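Local coordinates for zona occludens toxin N-terminal domain-containing protein (Neisseria meningitidis MC58, PDB 2R2A) that is of unproven function but, as the N-terminal domain of a zonular occludens toxin-like membrane protein with a P-loop NTPase fold, probably binds nucleotide, at residues 4-8 / 118-122; 18-22 / 127-131; 144-149 / 161-167. All blocks are in the same frame, centred on the assembly; numbering follows the deposited sequence. Where two conformers were deposited one is given.

Contact 1: 4-8 / 118-122; sequences MAEIC and THRHQ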
HETATM    1  N   MSE A   4      16.323   2.329  -3.401  1.00 41.39           N
HETATM    2  CA  MSE A   4      15.479   1.441  -4.256  1.00 42.18           C
HETATM    3  C   MSE A   4      14.089   1.164  -3.660  1.00 38.79           C
HETATM    4  O   MSE A   4      13.771   1.589  -2.537  1.00 37.67           O
HETATM    5  CB  MSE A   4      16.179   0.111  -4.543  1.00 42.14           C
HETATM    6  CG  MSE A   4      17.198   0.148  -5.685  1.00 44.96           C
HETATM    7 SE   MSE A   4      18.024  -1.622  -5.835  0.60 50.85          SE
HETATM    8  CE  MSE A   4      17.323  -2.259  -7.572  1.00 45.52           C
ATOM      9  N   ALA A   5      13.301   0.415  -4.432  1.00 36.11           N
ATOM     10  CA  ALA A   5      11.909   0.142  -4.141  1.00 33.44           C
ATOM     11  C   ALA A   5      11.732  -0.541  -2.785  1.00 32.12           C
ATOM     12  O   ALA A   5      12.584  -1.333  -2.342  1.00 30.46           O
ATOM     13  CB  ALA A   5      11.295  -0.696  -5.249  1.00 33.73           C
ATOM     14  N   GLU A   6      10.622  -0.237  -2.123  1.00 29.70           N
ATOM     15  CA  GLU A   6      10.324  -0.936  -0.892  1.00 29.40           C
ATOM     16  C   GLU A   6       8.814  -1.206  -0.759  1.00 25.74           C
ATOM     17  O   GLU A   6       8.027  -0.726  -1.580  1.00 24.52           O
ATOM     18  CB  GLU A   6      10.914  -0.172   0.316  1.00 29.61           C
ATOM     19  CG  GLU A   6      10.066   0.988   0.816  1.00 33.33           C
ATOM     20  CD  GLU A   6      10.562   1.580   2.144  1.00 34.11           C
ATOM     21  OE1 GLU A   6      11.687   1.243   2.583  1.00 39.76           O
ATOM     22  OE2 GLU A   6       9.824   2.400   2.741  1.00 39.69           O
ATOM     23  N   ILE A   7       8.462  -2.011   0.241  1.00 23.50           N
ATOM     24  CA  ILE A   7       7.073  -2.265   0.613  1.00 21.59           C
ATOM     25  C   ILE A   7       6.786  -1.599   1.962  1.00 20.18           C
ATOM     26  O   ILE A   7       7.460  -1.851   2.961  1.00 19.21           O
ATOM     27  CB  ILE A   7       6.709  -3.762   0.717  1.00 22.18           C
ATOM     28  CG1 ILE A   7       7.014  -4.471  -0.608  1.00 22.63           C
ATOM     29  CG2 ILE A   7       5.197  -3.902   1.120  1.00 21.17           C
ATOM     30  CD1 ILE A   7       6.670  -5.955  -0.594  1.00 22.48           C
ATOM     31  N   CYS A   8       5.765  -0.760   1.943  1.00 18.45           N
ATOM     32  CA  CYS A   8       5.345   0.029   3.094  1.00 17.41           C
ATOM     33  C   CYS A   8       3.943  -0.419   3.491  1.00 16.94           C
ATOM     34  O   CYS A   8       3.036  -0.511   2.637  1.00 17.76           O
ATOM     35  CB  CYS A   8       5.339   1.513   2.719  1.00 17.15           C
ATOM     36  SG  CYS A   8       4.679   2.587   4.030  1.00 21.11           S
ATOM     37  N   THR A 118      10.942 -10.441  -5.170  1.00 34.85           N
ATOM     38  CA  THR A 118      11.791  -9.835  -6.210  1.00 34.78           C
ATOM     39  C   THR A 118      11.215  -8.555  -6.837  1.00 35.04           C
ATOM     40  O   THR A 118      11.584  -8.178  -7.957  1.00 35.26           O
ATOM     41  CB  THR A 118      12.183 -10.855  -7.324  1.00 34.77           C
ATOM     42  OG1 THR A 118      11.012 -11.519  -7.827  1.00 34.30           O
ATOM     43  CG2 THR A 118      13.154 -11.890  -6.770  1.00 34.67           C
ATOM     44  N   HIS A 119      10.342  -7.870  -6.096  1.00 35.68           N
ATOM     45  CA  HIS A 119       9.723  -6.618  -6.552  1.00 36.22           C
ATOM     46  C   HIS A 119      10.715  -5.499  -6.881  1.00 36.90           C
ATOM     47  O   HIS A 119      10.377  -4.611  -7.656  1.00 37.61           O
ATOM     48  CB  HIS A 119       8.689  -6.102  -5.533  1.00 35.60           C
ATOM     49  CG  HIS A 119       9.300  -5.413  -4.354  1.00 33.98           C
ATOM     50  ND1 HIS A 119       9.415  -4.043  -4.276  1.00 33.01           N
ATOM     51  CD2 HIS A 119       9.846  -5.903  -3.215  1.00 33.09           C
ATOM     52  CE1 HIS A 119      10.004  -3.716  -3.139  1.00 32.55           C
ATOM     53  NE2 HIS A 119      10.270  -4.826  -2.473  1.00 31.81           N
ATOM     54  N   ARG A 120      11.902  -5.522  -6.272  1.00 38.17           N
ATOM     55  CA  ARG A 120      12.954  -4.530  -6.553  0.60 39.20           C
ATOM     56  C   ARG A 120      13.533  -4.647  -7.959  1.00 39.70           C
ATOM     57  O   ARG A 120      14.033  -3.658  -8.509  1.00 40.23           O
ATOM     58  CB  ARG A 120      14.098  -4.629  -5.544  0.60 39.40           C
ATOM     59  CG  ARG A 120      13.753  -4.136  -4.156  0.60 40.22           C
ATOM     60  CD  ARG A 120      15.014  -3.800  -3.381  0.60 41.89           C
ATOM     61  NE  ARG A 120      14.676  -3.265  -2.065  0.60 43.26           N
ATOM     62  CZ  ARG A 120      15.543  -2.705  -1.228  0.60 43.71           C
ATOM     63  NH1 ARG A 120      16.820  -2.597  -1.564  0.60 43.09           N
ATOM     64  NH2 ARG A 120      15.125  -2.247  -0.051  0.60 43.42           N
ATOM     65  N   HIS A 121      13.487  -5.855  -8.527  1.00 40.31           N
ATOM     66  CA  HIS A 121      13.957  -6.098  -9.899  1.00 41.31           C
ATOM     67  C   HIS A 121      13.166  -5.218 -10.848  1.00 41.11           C
ATOM     68  O   HIS A 121      13.750  -4.526 -11.668  1.00 41.73           O
ATOM     69  CB  HIS A 121      13.771  -7.568 -10.308  1.00 41.51           C
ATOM     70  CG  HIS A 121      14.637  -8.525  -9.556  1.00 43.23           C
ATOM     71  ND1 HIS A 121      14.943  -9.782 -10.034  1.00 45.44           N
ATOM     72  CD2 HIS A 121      15.274  -8.409  -8.366  1.00 44.43           C
ATOM     73  CE1 HIS A 121      15.720 -10.403  -9.165  1.00 46.02           C
ATOM     74  NE2 HIS A 121      15.938  -9.591  -8.145  1.00 46.14           N
ATOM     75  N   GLN A 122      11.836  -5.237 -10.705  1.00 40.73           N
ATOM     76  CA  GLN A 122      10.946  -4.387 -11.509  1.00 39.86           C
ATOM     77  C   GLN A 122      10.866  -2.948 -10.958  1.00 38.59           C
ATOM     78  O   GLN A 122      10.121  -2.124 -11.495  1.00 38.92           O
ATOM     79  CB  GLN A 122       9.548  -5.012 -11.659  1.00 39.54           C
ATOM     80  CG  GLN A 122       9.495  -6.304 -12.479  1.00 42.32           C
ATOM     81  CD  GLN A 122       9.886  -7.552 -11.673  1.00 43.85           C
ATOM     82  OE1 GLN A 122       9.366  -7.800 -10.579  1.00 43.19           O
ATOM     83  NE2 GLN A 122      10.805  -8.341 -12.225  1.00 44.06           N
TER
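H119 and R120 meet the start of strand 7-11 and the residues before it, H119 reaching A5, E6 and I7, and R120 reaching M4 and A5. The imidazole of H119 lies between two aliphatic groups. I7 CG1 sits over one face in a CH-pi contact, 4.0 Å from the ring centroid and 20° off the normal, while CG of R120 covers the opposite face, offset toward the rim. CG of H119 stands between the backbone N and the carbonyl carbon (chi1 79°), which carries the ring toward 4-8 and brings CE1 to 3.6 Å from E6 CA, near the ring plane. ND1 is hydrogen-bonded to the backbone O of I124, and this fixes the rotation of the ring. The contact thus joins the loop between helix 111-114 and strand 125-130 to the start of strand 7-11, a central strand of the P-loop NTPase sheet, whose neighbour 125-130 also supplies D125 OD1 to E6 N. R120, next along, runs extended from CG to NE past A5, and its NE comes 2.9 Å from A5 O. Its guanidinium is covered on one face by M4 CB, 4.1 Å from NH1. CE of the selenomethionine M4 lies 3.7 Å from R120 O. E6 OE1, 5.6 Å from R120 NH2, may be weakly attracted to it, though the like-charged R145 also lies close to that NH2.

Contact 2: 18-22 / 127-131; sequences KTLKM and FVLTQ. With SO4 (sulfate ion), chain C.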
ATOM      1  N   LYS A  18      -6.141   6.482   7.316  1.00 14.86           N
ATOM      2  CA  LYS A  18      -5.087   5.831   6.574  1.00 14.86           C
ATOM      3  C   LYS A  18      -5.061   6.381   5.134  1.00 15.31           C
ATOM      4  O   LYS A  18      -3.996   6.700   4.622  1.00 14.45           O
ATOM      5  CB  LYS A  18      -5.286   4.293   6.532  1.00 15.42           C
ATOM      6  CG  LYS A  18      -5.233   3.531   7.871  1.00 15.08           C
ATOM      7  CD  LYS A  18      -5.424   1.984   7.622  1.00 14.62           C
ATOM      8  CE  LYS A  18      -6.785   1.620   6.962  1.00 13.73           C
ATOM      9  NZ  LYS A  18      -7.937   1.907   7.910  1.00 15.36           N
ATOM     10  N   THR A  19      -6.231   6.476   4.483  1.00 15.14           N
ATOM     11  CA  THR A  19      -6.247   6.950   3.109  1.00 16.87           C
ATOM     12  C   THR A  19      -5.780   8.408   3.020  1.00 16.04           C
ATOM     13  O   THR A  19      -5.006   8.752   2.128  1.00 16.54           O
ATOM     14  CB  THR A  19      -7.635   6.787   2.420  1.00 16.94           C
ATOM     15  OG1 THR A  19      -7.957   5.400   2.361  1.00 21.14           O
ATOM     16  CG2 THR A  19      -7.572   7.292   0.979  1.00 18.27           C
ATOM     17  N   LEU A  20      -6.237   9.257   3.927  1.00 16.90           N
ATOM     18  CA  LEU A  20      -5.776  10.677   3.875  1.00 18.26           C
ATOM     19  C   LEU A  20      -4.281  10.797   4.140  1.00 18.31           C
ATOM     20  O   LEU A  20      -3.612  11.602   3.504  1.00 17.77           O
ATOM     21  CB  LEU A  20      -6.517  11.526   4.901  1.00 18.74           C
ATOM     22  CG  LEU A  20      -7.985  11.790   4.580  1.00 20.45           C
ATOM     23  CD1 LEU A  20      -8.577  12.397   5.793  1.00 22.39           C
ATOM     24  CD2 LEU A  20      -8.082  12.724   3.367  1.00 22.04           C
ATOM     25  N   LYS A  21      -3.744   9.990   5.070  1.00 16.98           N
ATOM     26  CA  LYS A  21      -2.281   9.963   5.223  1.00 18.15           C
ATOM     27  C   LYS A  21      -1.573   9.535   3.915  1.00 18.27           C
ATOM     28  O   LYS A  21      -0.574  10.140   3.507  1.00 18.53           O
ATOM     29  CB  LYS A  21      -1.867   9.081   6.414  1.00 17.96           C
ATOM     30  CG  LYS A  21      -0.349   9.009   6.636  1.00 23.43           C
ATOM     31  CD  LYS A  21       0.158  10.430   6.977  1.00 25.45           C
ATOM     32  CE  LYS A  21       1.664  10.502   7.163  1.00 33.29           C
ATOM     33  NZ  LYS A  21       1.923  11.962   7.520  1.00 35.13           N
HETATM   34  N   MSE A  22      -2.083   8.491   3.277  1.00 17.80           N
HETATM   35  CA  MSE A  22      -1.530   8.035   1.989  1.00 18.29           C
HETATM   36  C   MSE A  22      -1.535   9.151   0.933  1.00 17.98           C
HETATM   37  O   MSE A  22      -0.507   9.427   0.307  1.00 18.48           O
HETATM   38  CB  MSE A  22      -2.274   6.781   1.519  1.00 17.95           C
HETATM   39  CG  MSE A  22      -1.731   6.140   0.216  1.00 18.58           C
HETATM   40 SE   MSE A  22       0.025   5.316   0.486  0.60 25.15          SE
HETATM   41  CE  MSE A  22       1.209   6.567  -0.528  1.00 21.63           C
ATOM     42  N   PHE A 127       2.609   0.103  -1.573  1.00 19.40           N
ATOM     43  CA  PHE A 127       2.010   0.510  -0.262  1.00 19.97           C
ATOM     44  C   PHE A 127       0.800  -0.384  -0.060  1.00 19.79           C
ATOM     45  O   PHE A 127      -0.049  -0.468  -0.954  1.00 19.86           O
ATOM     46  CB  PHE A 127       1.536   1.956  -0.307  1.00 19.89           C
ATOM     47  CG  PHE A 127       2.648   2.943  -0.450  1.00 19.68           C
ATOM     48  CD1 PHE A 127       3.187   3.549   0.671  1.00 20.21           C
ATOM     49  CD2 PHE A 127       3.209   3.215  -1.723  1.00 20.76           C
ATOM     50  CE1 PHE A 127       4.272   4.466   0.557  1.00 20.60           C
ATOM     51  CE2 PHE A 127       4.303   4.108  -1.841  1.00 22.30           C
ATOM     52  CZ  PHE A 127       4.816   4.731  -0.724  1.00 22.91           C
ATOM     53  N   VAL A 128       0.667  -0.995   1.125  1.00 19.73           N
ATOM     54  CA  VAL A 128      -0.535  -1.772   1.408  1.00 19.90           C
ATOM     55  C   VAL A 128      -1.176  -1.192   2.666  1.00 18.87           C
ATOM     56  O   VAL A 128      -0.486  -0.887   3.623  1.00 19.11           O
ATOM     57  CB  VAL A 128      -0.241  -3.290   1.625  1.00 22.09           C
ATOM     58  CG1 VAL A 128      -0.088  -4.004   0.238  1.00 22.82           C
ATOM     59  CG2 VAL A 128       0.975  -3.501   2.511  1.00 20.98           C
ATOM     60  N   LEU A 129      -2.470  -0.908   2.587  1.00 17.75           N
ATOM     61  CA  LEU A 129      -3.223  -0.373   3.716  1.00 17.94           C
ATOM     62  C   LEU A 129      -4.180  -1.466   4.156  1.00 17.98           C
ATOM     63  O   LEU A 129      -4.785  -2.184   3.296  1.00 17.15           O
ATOM     64  CB  LEU A 129      -4.039   0.851   3.273  1.00 18.64           C
ATOM     65  CG  LEU A 129      -3.287   2.164   3.021  1.00 21.75           C
ATOM     66  CD1 LEU A 129      -2.353   2.002   1.870  1.00 25.17           C
ATOM     67  CD2 LEU A 129      -4.316   3.287   2.743  1.00 20.28           C
ATOM     68  N   THR A 130      -4.320  -1.643   5.476  1.00 16.20           N
ATOM     69  CA  THR A 130      -5.294  -2.627   5.893  1.00 18.02           C
ATOM     70  C   THR A 130      -5.610  -2.254   7.335  1.00 16.24           C
ATOM     71  O   THR A 130      -4.941  -1.371   7.904  1.00 16.56           O
ATOM     72  CB  THR A 130      -4.774  -4.114   5.747  1.00 17.98           C
ATOM     73  OG1 THR A 130      -5.835  -5.027   6.122  1.00 20.13           O
ATOM     74  CG2 THR A 130      -3.583  -4.375   6.671  1.00 20.14           C
ATOM     75  N   GLN A 131      -6.590  -2.926   7.926  1.00 15.90           N
ATOM     76  CA  GLN A 131      -6.993  -2.607   9.264  1.00 16.09           C
ATOM     77  C   GLN A 131      -6.070  -3.233  10.320  1.00 18.53           C
ATOM     78  O   GLN A 131      -5.979  -2.700  11.445  1.00 19.05           O
ATOM     79  CB  GLN A 131      -8.443  -3.084   9.504  1.00 16.46           C
ATOM     80  CG  GLN A 131      -9.385  -2.237   8.664  1.00 17.26           C
ATOM     81  CD  GLN A 131     -10.791  -2.763   8.670  1.00 15.72           C
ATOM     82  OE1 GLN A 131     -11.377  -2.869   9.720  1.00 14.98           O
ATOM     83  NE2 GLN A 131     -11.328  -3.112   7.477  1.00 16.83           N
TER
HETATM   84  S   SO4 C 201      -9.378   5.232   6.860  1.00 23.87           S
HETATM   85  O1  SO4 C 201     -10.386   4.246   6.767  1.00 23.93           O
HETATM   86  O2  SO4 C 201      -9.848   6.469   7.397  1.00 23.31           O
HETATM   87  O3  SO4 C 201      -8.862   5.380   5.510  1.00 22.17           O
HETATM   88  O4  SO4 C 201      -8.343   4.713   7.756  1.00 21.15           O
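M22, a selenomethionine, lays its terminal methyl over the ring of F127: CE stands above the centre of one face, 3.7 Å from the centroid and only 8° off the normal. SE approaches the same ring obliquely, its nearest carbon being F127 CD1 at 3.6 Å, so the pair is a Met-aromatic contact as well as a CH-pi one. Bends at chi2 (70°) and chi3 swing the end of the chain across the phenyl at about a right angle to the F127 side chain. Two residues along the strand, L129 points toward the helix and puts CD2 beneath its first turn, 3.9 Å from K18 O and also near T19 N and M22 CB. The apolar layer between helix 18-28 and the sheet is extended by I10 and I92 of the flanking strands 7-11 and 90-93.

At the N-terminal end of the helix the packing gives way to an anion site. K18 passes over T130, with CD 3.4 Å from T130 O, then folds back at chi3 and chi4. Its NZ thereby reaches sulfate O4 at 2.8 Å, and the same oxygen accepts a nearly straight bond from K18 N, so one residue grips it from both backbone and side chain. T19 N bonds sulfate O3 at 3.0 Å. NZ is also tied to G12 O, while G15 N and G17 N also bond the sulfate. The helix N terminus probably adds to the attraction for the anion. Strand 7-11, loop and helix 18-28 around the sulfate, which probably came from the crystallisation liquor, are consistent with a Walker A P-loop, the sulfate lying where a nucleotide phosphate would be expected in this clan.

Contact 3: 144-149 / 161-167; sequences VRKHYH and LEWKICA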
ATOM      1  N   VAL A 144       8.100  -6.217   4.398  1.00 16.25           N
ATOM      2  CA  VAL A 144       7.798  -4.823   4.736  1.00 16.61           C
ATOM      3  C   VAL A 144       9.031  -4.206   5.354  1.00 16.18           C
ATOM      4  O   VAL A 144       9.654  -4.830   6.220  1.00 16.71           O
ATOM      5  CB  VAL A 144       6.599  -4.742   5.740  1.00 17.28           C
ATOM      6  CG1 VAL A 144       6.468  -3.295   6.319  1.00 16.70           C
ATOM      7  CG2 VAL A 144       5.320  -5.228   5.065  1.00 17.15           C
ATOM      8  N   ARG A 145       9.390  -3.004   4.911  1.00 15.57           N
ATOM      9  CA  ARG A 145      10.554  -2.262   5.453  1.00 16.90           C
ATOM     10  C   ARG A 145      10.158  -0.910   6.070  1.00 16.29           C
ATOM     11  O   ARG A 145      11.001  -0.167   6.561  1.00 14.30           O
ATOM     12  CB  ARG A 145      11.652  -2.089   4.387  1.00 17.28           C
ATOM     13  CG  ARG A 145      12.434  -3.377   4.160  1.00 19.08           C
ATOM     14  CD  ARG A 145      13.726  -3.105   3.354  1.00 29.26           C
ATOM     15  NE  ARG A 145      14.260  -4.328   2.755  1.00 34.65           N
ATOM     16  CZ  ARG A 145      15.396  -4.926   3.120  1.00 37.66           C
ATOM     17  NH1 ARG A 145      16.154  -4.413   4.096  1.00 36.29           N
ATOM     18  NH2 ARG A 145      15.780  -6.037   2.493  1.00 38.67           N
ATOM     19  N   LYS A 146       8.862  -0.604   6.034  1.00 16.45           N
ATOM     20  CA  LYS A 146       8.327   0.554   6.754  1.00 18.29           C
ATOM     21  C   LYS A 146       6.866   0.265   7.143  1.00 16.47           C
ATOM     22  O   LYS A 146       6.045  -0.086   6.301  1.00 16.59           O
ATOM     23  CB  LYS A 146       8.462   1.858   5.927  1.00 17.91           C
ATOM     24  CG  LYS A 146       7.824   3.104   6.599  1.00 21.06           C
ATOM     25  CD  LYS A 146       8.422   4.433   6.089  1.00 22.92           C
ATOM     26  CE  LYS A 146       7.820   4.939   4.737  1.00 28.35           C
ATOM     27  NZ  LYS A 146       7.944   6.482   4.481  1.00 23.88           N
ATOM     28  N   HIS A 147       6.537   0.370   8.426  1.00 15.45           N
ATOM     29  CA  HIS A 147       5.164   0.105   8.878  1.00 15.08           C
ATOM     30  C   HIS A 147       4.691   1.320   9.661  1.00 16.05           C
ATOM     31  O   HIS A 147       5.354   1.718  10.585  1.00 15.27           O
ATOM     32  CB  HIS A 147       5.146  -1.193   9.696  1.00 15.61           C
ATOM     33  CG  HIS A 147       3.843  -1.590  10.323  1.00 16.40           C
ATOM     34  ND1 HIS A 147       2.611  -1.059   9.993  1.00 18.30           N
ATOM     35  CD2 HIS A 147       3.588  -2.574  11.224  1.00 14.40           C
ATOM     36  CE1 HIS A 147       1.662  -1.676  10.678  1.00 12.10           C
ATOM     37  NE2 HIS A 147       2.239  -2.594  11.436  1.00 19.27           N
ATOM     38  N   TYR A 148       3.621   1.975   9.201  1.00 15.04           N
ATOM     39  CA  TYR A 148       2.976   3.028   9.996  1.00 16.34           C
ATOM     40  C   TYR A 148       1.682   2.496  10.518  1.00 16.12           C
ATOM     41  O   TYR A 148       0.924   1.832   9.783  1.00 16.66           O
ATOM     42  CB  TYR A 148       2.597   4.192   9.086  1.00 16.47           C
ATOM     43  CG  TYR A 148       3.745   4.979   8.538  1.00 17.69           C
ATOM     44  CD1 TYR A 148       4.600   5.711   9.367  1.00 19.56           C
ATOM     45  CD2 TYR A 148       3.951   5.028   7.167  1.00 19.73           C
ATOM     46  CE1 TYR A 148       5.648   6.506   8.801  1.00 22.36           C
ATOM     47  CE2 TYR A 148       4.973   5.770   6.616  1.00 23.83           C
ATOM     48  CZ  TYR A 148       5.824   6.513   7.433  1.00 22.50           C
ATOM     49  OH  TYR A 148       6.831   7.265   6.833  1.00 20.86           O
ATOM     50  N   HIS A 149       1.397   2.779  11.771  1.00 14.72           N
ATOM     51  CA  HIS A 149       0.104   2.412  12.315  1.00 15.51           C
ATOM     52  C   HIS A 149      -0.480   3.676  12.990  1.00 15.83           C
ATOM     53  O   HIS A 149       0.240   4.392  13.734  1.00 15.81           O
ATOM     54  CB  HIS A 149       0.253   1.300  13.363  1.00 15.34           C
ATOM     55  CG  HIS A 149      -1.057   0.959  14.028  1.00 16.12           C
ATOM     56  ND1 HIS A 149      -1.961   0.077  13.466  1.00 15.08           N
ATOM     57  CD2 HIS A 149      -1.620   1.394  15.177  1.00 14.28           C
ATOM     58  CE1 HIS A 149      -3.021  -0.022  14.261  1.00 16.32           C
ATOM     59  NE2 HIS A 149      -2.854   0.798  15.276  1.00 15.31           N
ATOM     60  N   LEU A 161       2.573   5.631  14.699  1.00 12.84           N
ATOM     61  CA  LEU A 161       3.631   4.727  15.181  1.00 13.91           C
ATOM     62  C   LEU A 161       4.375   4.268  13.937  1.00 15.29           C
ATOM     63  O   LEU A 161       3.743   3.915  12.900  1.00 16.02           O
ATOM     64  CB  LEU A 161       3.016   3.537  15.924  1.00 13.26           C
ATOM     65  CG  LEU A 161       2.090   3.850  17.142  1.00 13.36           C
ATOM     66  CD1 LEU A 161       1.568   2.544  17.720  1.00 13.85           C
ATOM     67  CD2 LEU A 161       2.886   4.588  18.211  1.00 11.85           C
ATOM     68  N   GLU A 162       5.692   4.228  14.038  1.00 15.01           N
ATOM     69  CA  GLU A 162       6.506   3.817  12.898  1.00 15.64           C
ATOM     70  C   GLU A 162       7.557   2.768  13.295  1.00 14.67           C
ATOM     71  O   GLU A 162       8.295   2.955  14.272  1.00 13.83           O
ATOM     72  CB  GLU A 162       7.235   5.012  12.291  1.00 17.04           C
ATOM     73  CG  GLU A 162       7.955   4.621  11.015  1.00 22.92           C
ATOM     74  CD  GLU A 162       8.894   5.683  10.480  1.00 29.46           C
ATOM     75  OE1 GLU A 162       8.756   6.885  10.817  1.00 30.06           O
ATOM     76  OE2 GLU A 162       9.771   5.275   9.693  1.00 32.72           O
ATOM     77  N   TRP A 163       7.620   1.703  12.501  1.00 14.36           N
ATOM     78  CA  TRP A 163       8.663   0.683  12.655  1.00 15.63           C
ATOM     79  C   TRP A 163       9.338   0.472  11.308  1.00 16.87           C
ATOM     80  O   TRP A 163       8.788   0.858  10.270  1.00 15.82           O
ATOM     81  CB  TRP A 163       8.075  -0.658  13.107  1.00 14.94           C
ATOM     82  CG  TRP A 163       7.313  -0.663  14.421  1.00 14.31           C
ATOM     83  CD1 TRP A 163       7.790  -0.987  15.658  1.00 15.09           C
ATOM     84  CD2 TRP A 163       5.913  -0.439  14.574  1.00 14.17           C
ATOM     85  NE1 TRP A 163       6.775  -0.953  16.595  1.00 15.05           N
ATOM     86  CE2 TRP A 163       5.610  -0.612  15.953  1.00 15.18           C
ATOM     87  CE3 TRP A 163       4.885  -0.066  13.682  1.00 13.28           C
ATOM     88  CZ2 TRP A 163       4.314  -0.426  16.463  1.00 16.44           C
ATOM     89  CZ3 TRP A 163       3.578   0.096  14.176  1.00 16.21           C
ATOM     90  CH2 TRP A 163       3.314  -0.083  15.570  1.00 14.75           C
ATOM     91  N   LYS A 164      10.503  -0.195  11.340  1.00 17.29           N
ATOM     92  CA  LYS A 164      11.252  -0.511  10.133  1.00 19.55           C
ATOM     93  C   LYS A 164      10.957  -1.933   9.646  1.00 20.56           C
ATOM     94  O   LYS A 164      11.549  -2.401   8.656  1.00 20.47           O
ATOM     95  CB  LYS A 164      12.767  -0.371  10.408  1.00 20.28           C
ATOM     96  CG  LYS A 164      13.207   1.017  10.782  1.00 24.11           C
ATOM     97  CD  LYS A 164      12.860   2.025   9.712  1.00 31.18           C
ATOM     98  CE  LYS A 164      13.856   3.190   9.711  1.00 37.61           C
ATOM     99  NZ  LYS A 164      13.315   4.405   9.009  1.00 40.14           N
ATOM    100  N   ILE A 165      10.065  -2.620  10.355  1.00 19.85           N
ATOM    101  CA  ILE A 165       9.605  -3.931   9.939  1.00 21.04           C
ATOM    102  C   ILE A 165       8.113  -3.986  10.246  1.00 20.71           C
ATOM    103  O   ILE A 165       7.572  -3.064  10.861  1.00 20.05           O
ATOM    104  CB  ILE A 165      10.368  -5.093  10.655  1.00 21.04           C
ATOM    105  CG1 ILE A 165      10.050  -5.127  12.171  1.00 20.31           C
ATOM    106  CG2 ILE A 165      11.873  -5.016  10.362  1.00 22.42           C
ATOM    107  CD1 ILE A 165      10.812  -6.291  12.908  1.00 23.84           C
ATOM    108  N   CYS A 166       7.442  -5.041   9.796  1.00 20.79           N
ATOM    109  CA  CYS A 166       6.035  -5.205  10.127  1.00 19.40           C
ATOM    110  C   CYS A 166       5.894  -5.522  11.620  1.00 19.40           C
ATOM    111  O   CYS A 166       6.496  -6.471  12.141  1.00 20.53           O
ATOM    112  CB  CYS A 166       5.382  -6.291   9.258  1.00 20.37           C
ATOM    113  SG  CYS A 166       3.678  -6.601   9.730  1.00 21.22           S
ATOM    114  N   ALA A 167       5.136  -4.703  12.336  1.00 19.06           N
ATOM    115  CA  ALA A 167       4.838  -4.973  13.741  1.00 18.29           C
ATOM    116  C   ALA A 167       3.517  -5.701  13.751  1.00 18.30           C
ATOM    117  O   ALA A 167       2.470  -5.089  13.570  1.00 17.83           O
ATOM    118  CB  ALA A 167       4.731  -3.686  14.578  1.00 18.56           C
TER
HETATM  119  O   HOH W   1       8.753  -6.766   8.063  1.00 27.99           O
HETATM  120  O   HOH W   2       8.645   8.043   8.525  1.00 43.63           O
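H147 and W163 lie side by side on one face of the sheet, pointing the same way, their rings oblique to each other with planes at 38° and W163 CE3 3.7 Å from H147 CD2. CG of H147 is anti to the backbone N (chi1 176°). With CG beside its own backbone N instead, the W163 indole turns its edge to H149 CB, 3.6 Å from CZ3. A167 CB lies over the centre of one indole face, and indole NE1 is hydrogen-bonded to M173 O. The bond from H147 NE2 to A167 O is weak and doubtful, but H149 ND1 is bonded to T11 OG1, which ties this face to the P-loop end of strand 7-11.

The other face carries Y148 and E162. They run alongside each other with ring and carboxylate planes 57° apart, E162 CG packing 3.7 Å from Y148 CE1. K146 brings NZ to Y148 OH at 2.7 Å. A water bridges that hydroxyl to E162 OE1, so the phenol oxygen is held by both an ammonium group and a water. K164 NZ makes a long salt bridge to E162 OE2.

Two reciprocal pairs of backbone bonds, H147 with W163 and H149 with L161, bracket the non-hydrogen-bonded pair Y148 and E162. Beyond this ladder, a second water donates to V144 O and accepts from C166 N, linking the two segments. The two strands form an antiparallel beta hairpin within the P-loop NTPase sheet: strand 144-152 runs parallel to 7-11, and 158-163 pairs antiparallel on its other side.

From the N terminus, the chain enters strand 7-11, passes through the P-loop and starts helix 18-28. It returns over a hundred residues later, when 118-122 closes contact 1 against 4-8 and, a few residues on, 127-131 closes contact 2 against 18-22. These two loops cross, since their segments alternate. Contact 3 follows in series as a local hairpin with only 11 residues between its segments. Strand 7-11 lies between strands 125-130 and 144-152: C8 O is probably hydrogen-bonded to V128 N, and I7 O to R145 N. Contacts 2 and 3 do not touch, their nearest atoms being about 5 Å apart, but they share the sheet.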